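PDB 3C2Q: ornithine cyclodeaminase from Methanococcus maripaludis S2, which catalyses the conversion of L-ornithine to L-proline with release of ammonia, using NAD(+) as cofactor. Local coordinates for residues L280-L283 and L284-V287; C301-Q305 and P306-T310. All coordinates share one frame; numbering follows the deposited sequence.

Contact 1. Residues L280-L283 and L284-V287; sequences LSTL and LHSV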
# COMPACT_ATOMS: atom_id res chain seq x y z
N LEU B 280 13.71 2.69 -10.61
CA LEU B 280 13.94 1.99 -9.34
C LEU B 280 13.51 2.85 -8.15
O LEU B 280 14.20 3.81 -7.80
CB LEU B 280 15.42 1.62 -9.18
CG LEU B 280 16.09 0.75 -10.27
CD1 LEU B 280 17.62 0.72 -10.17
CD2 LEU B 280 15.49 -0.65 -10.12
N SER B 281 12.37 2.52 -7.55
CA SER B 281 11.94 3.16 -6.30
C SER B 281 11.90 4.70 -6.33
O SER B 281 12.52 5.38 -5.49
CB SER B 281 12.86 2.70 -5.15
OG SER B 281 12.19 2.90 -3.93
N THR B 282 11.16 5.27 -7.28
CA THR B 282 11.00 6.70 -7.32
C THR B 282 9.74 7.03 -8.09
O THR B 282 9.65 6.80 -9.27
CB THR B 282 12.23 7.46 -7.94
OG1 THR B 282 11.87 8.83 -8.12
CG2 THR B 282 12.72 6.85 -9.26
N LEU B 283 8.74 7.52 -7.37
CA LEU B 283 7.50 7.95 -7.99
C LEU B 283 7.75 9.16 -8.89
O LEU B 283 7.36 9.15 -10.05
CB LEU B 283 6.49 8.32 -6.91
CG LEU B 283 5.13 8.85 -7.44
CD1 LEU B 283 4.55 7.92 -8.46
CD2 LEU B 283 4.21 8.97 -6.21
N LEU B 284 8.41 10.18 -8.34
CA LEU B 284 8.65 11.43 -9.03
C LEU B 284 9.35 11.22 -10.37
O LEU B 284 8.87 11.68 -11.44
CB LEU B 284 9.51 12.38 -8.16
CG LEU B 284 10.00 13.69 -8.86
CD1 LEU B 284 8.83 14.52 -9.27
CD2 LEU B 284 11.01 14.51 -7.99
N HIS B 285 10.49 10.53 -10.33
CA HIS B 285 11.27 10.31 -11.53
C HIS B 285 10.70 9.27 -12.47
O HIS B 285 10.91 9.39 -13.69
CB HIS B 285 12.73 9.96 -11.22
CG HIS B 285 13.57 11.15 -10.89
ND1 HIS B 285 13.55 11.76 -9.66
CD2 HIS B 285 14.48 11.83 -11.63
CE1 HIS B 285 14.39 12.78 -9.66
NE2 HIS B 285 14.97 12.83 -10.84
N SER B 286 9.98 8.28 -11.97
CA SER B 286 9.32 7.30 -12.86
C SER B 286 8.32 8.03 -13.77
O SER B 286 8.34 7.88 -15.00
CB SER B 286 8.57 6.21 -12.06
OG SER B 286 9.50 5.32 -11.47
N VAL B 287 7.45 8.80 -13.15
CA VAL B 287 6.41 9.55 -13.88
C VAL B 287 7.03 10.64 -14.76
O VAL B 287 6.63 10.82 -15.92
CB VAL B 287 5.36 10.14 -12.92
CG1 VAL B 287 4.37 11.06 -13.69
CG2 VAL B 287 4.58 8.98 -12.22
O HOH W 1 9.71 3.38 -9.12
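T282 and H285 meet where the loop after strand 276-280 turns into helix 283-292. T282 sits at the N-cap: its OG1 accepts the backbone N-H of H285 at 3.1 Å, with an N-H...O angle of 157°. Threonine suits the post because its hydroxyl can stand in for a carbonyl of the preceding helical turn that does not exist. With OG1 trans to its own backbone N (chi1 171°), the hydroxyl swings forward to the helix start, while CG2 packs against H285 CB at 3.7 Å.

The backbone carbonyl of T282 is gripped as well. Its O takes two hydrogen bonds from S286: OG gives one of 2.7 Å, only moderately tilted from the carbonyl plane, and the backbone N gives one from well above that plane. The short side chain of S286 turns back to the capping residue, OG lying beside its own backbone N (chi1 -73°), which brings both donors to one oxygen. A water completes a ring, accepting from T282 N and donating to S286 OG at 3.1 Å. One residue further on, V287 N bonds to L283 O in an almost straight helical bond. A weak hydrogen bond ties H285 NE2 to A169 O.

Apolar contact is modest: L283 and V287 run side by side, CD1 of L283 lying 3.9 Å from CG2 of V287. L284 instead packs on L284 of a second subunit.

T282, L284 and H285 are assigned to the NAD(+) site by similarity. The chemistry implies that one residue caps this helix twice over: the N-H groups of H285 and S286 are taken up by T282 OG1 and T282 O, and that of V287 by L283 O.

Contact 2. Residues C301-Q305 and P306-T310; sequences CVDIQ and PSTVT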
# COMPACT_ATOMS: atom_id res chain seq x y z
N CYS B 301 9.30 -0.78 -14.27
CA CYS B 301 9.14 0.05 -13.08
C CYS B 301 9.09 -0.84 -11.84
O CYS B 301 8.18 -1.67 -11.68
CB CYS B 301 7.86 0.90 -13.19
SG CYS B 301 7.61 1.99 -11.74
N VAL B 302 10.11 -0.69 -11.02
CA VAL B 302 10.32 -1.49 -9.82
C VAL B 302 10.04 -0.64 -8.59
O VAL B 302 10.68 0.41 -8.38
CB VAL B 302 11.79 -1.97 -9.71
CG1 VAL B 302 11.89 -3.01 -8.56
CG2 VAL B 302 12.25 -2.67 -11.04
N ASP B 303 9.07 -1.05 -7.77
CA ASP B 303 8.87 -0.34 -6.51
C ASP B 303 8.21 -1.27 -5.52
O ASP B 303 7.55 -2.23 -5.93
CB ASP B 303 8.01 0.95 -6.65
CG ASP B 303 8.11 1.84 -5.34
OD1 ASP B 303 9.19 1.91 -4.68
OD2 ASP B 303 7.12 2.31 -4.84
N ILE B 304 8.34 -0.97 -4.25
CA ILE B 304 7.66 -1.79 -3.25
C ILE B 304 6.16 -1.45 -3.12
O ILE B 304 5.38 -2.24 -2.54
CB ILE B 304 8.38 -1.76 -1.88
CG1 ILE B 304 8.00 -3.03 -1.06
CG2 ILE B 304 8.14 -0.39 -1.15
CD1 ILE B 304 8.93 -3.33 0.17
N GLN B 305 5.77 -0.26 -3.62
CA GLN B 305 4.37 0.23 -3.52
C GLN B 305 3.67 0.00 -4.85
O GLN B 305 4.06 0.61 -5.85
CB GLN B 305 4.33 1.73 -3.12
CG GLN B 305 5.04 1.99 -1.78
CD GLN B 305 4.95 3.44 -1.28
OE1 GLN B 305 5.18 4.39 -2.03
NE2 GLN B 305 4.66 3.59 0.00
N PRO B 306 2.64 -0.88 -4.88
CA PRO B 306 1.96 -1.06 -6.18
C PRO B 306 1.33 0.25 -6.67
O PRO B 306 1.32 0.49 -7.87
CB PRO B 306 0.90 -2.13 -5.90
CG PRO B 306 0.70 -2.14 -4.37
CD PRO B 306 2.07 -1.74 -3.81
N SER B 307 0.88 1.11 -5.76
CA SER B 307 0.29 2.38 -6.18
C SER B 307 1.24 3.24 -7.04
O SER B 307 0.79 3.98 -7.95
CB SER B 307 -0.27 3.15 -4.97
OG SER B 307 0.81 3.61 -4.20
N THR B 308 2.55 3.12 -6.82
CA THR B 308 3.52 3.83 -7.66
C THR B 308 3.49 3.41 -9.12
O THR B 308 3.48 4.26 -10.03
CB THR B 308 4.97 3.78 -7.05
OG1 THR B 308 4.94 4.54 -5.84
CG2 THR B 308 6.03 4.42 -7.98
N VAL B 309 3.47 2.10 -9.37
CA VAL B 309 3.44 1.59 -10.72
C VAL B 309 2.09 1.95 -11.34
O VAL B 309 2.01 2.34 -12.50
CB VAL B 309 3.59 0.06 -10.76
CG1 VAL B 309 3.72 -0.40 -12.21
CG2 VAL B 309 4.83 -0.38 -9.94
N THR B 310 1.02 1.83 -10.56
CA THR B 310 -0.31 2.17 -11.10
C THR B 310 -0.40 3.67 -11.48
O THR B 310 -1.04 4.03 -12.49
CB THR B 310 -1.42 1.79 -10.09
OG1 THR B 310 -1.45 0.35 -9.96
CG2 THR B 310 -2.76 2.23 -10.61
O HOH W 2 7.36 4.93 -4.72
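D303 and T308 face each other across the turn that joins strand 298-303 to helix 306-314, the first half of a beta-alpha-beta unit in the Rossmann fold. An Asx turn shapes the strand end: D303 OD2 accepts from Q305 N at 3.1 Å, the N-H arriving from above the carboxylate plane. P306, with no N-H to satisfy and a ring that restrains phi, fits the opening turn of the helix. Beyond it T308 N bonds to Q305 O at 3.1 Å, although the angle of 137° makes this a bent link.

The close-packed side is buried. C301 SG, opposite its backbone N (chi1 -179°), is set 4.1 Å from V309 CG2, a thin apolar seam suited to two compact side chains. D303 and T308 cross at about a right angle, OD2 of D303 lying 3.4 Å from T308 CB.

Around Q305 and S307, both partly exposed, the fit is looser. The long, extended Q305 side chain can slant across T308, its OE1 still 3.8 Å from T308 OG1, and reach S307 of a second subunit.

Aspartate suits position 303, an NAD(+)-site residue by similarity, because OD1 is held by S281 OG while OD2 serves the turn and a water. That water donates to D303 OD2 at 2.6 Å and is hydrogen-bonded to the T308 hydroxyl, OG1, at 2.7 Å.

Followed from the N terminus, the chain leaves strand 276-280, turns through contact 1 into helix 283-292, returns along strand 298-303 and turns again through contact 2 into helix 306-314. The two contacts lie in series, each closing its own strand-to-helix turn, and they neither nest nor cross. Their centres are about 9 Å apart because the two strands are neighbours in the parallel six-stranded sheet. The two contacts touch directly: at the strand ends S281 N probably bonds to V302 O, and side chains of the two helices and strand 298-303 meet at L283-T308 and S286-C301. Together they join successive Rossmann units along a rim that probably binds NAD(+), and both reach the second subunit.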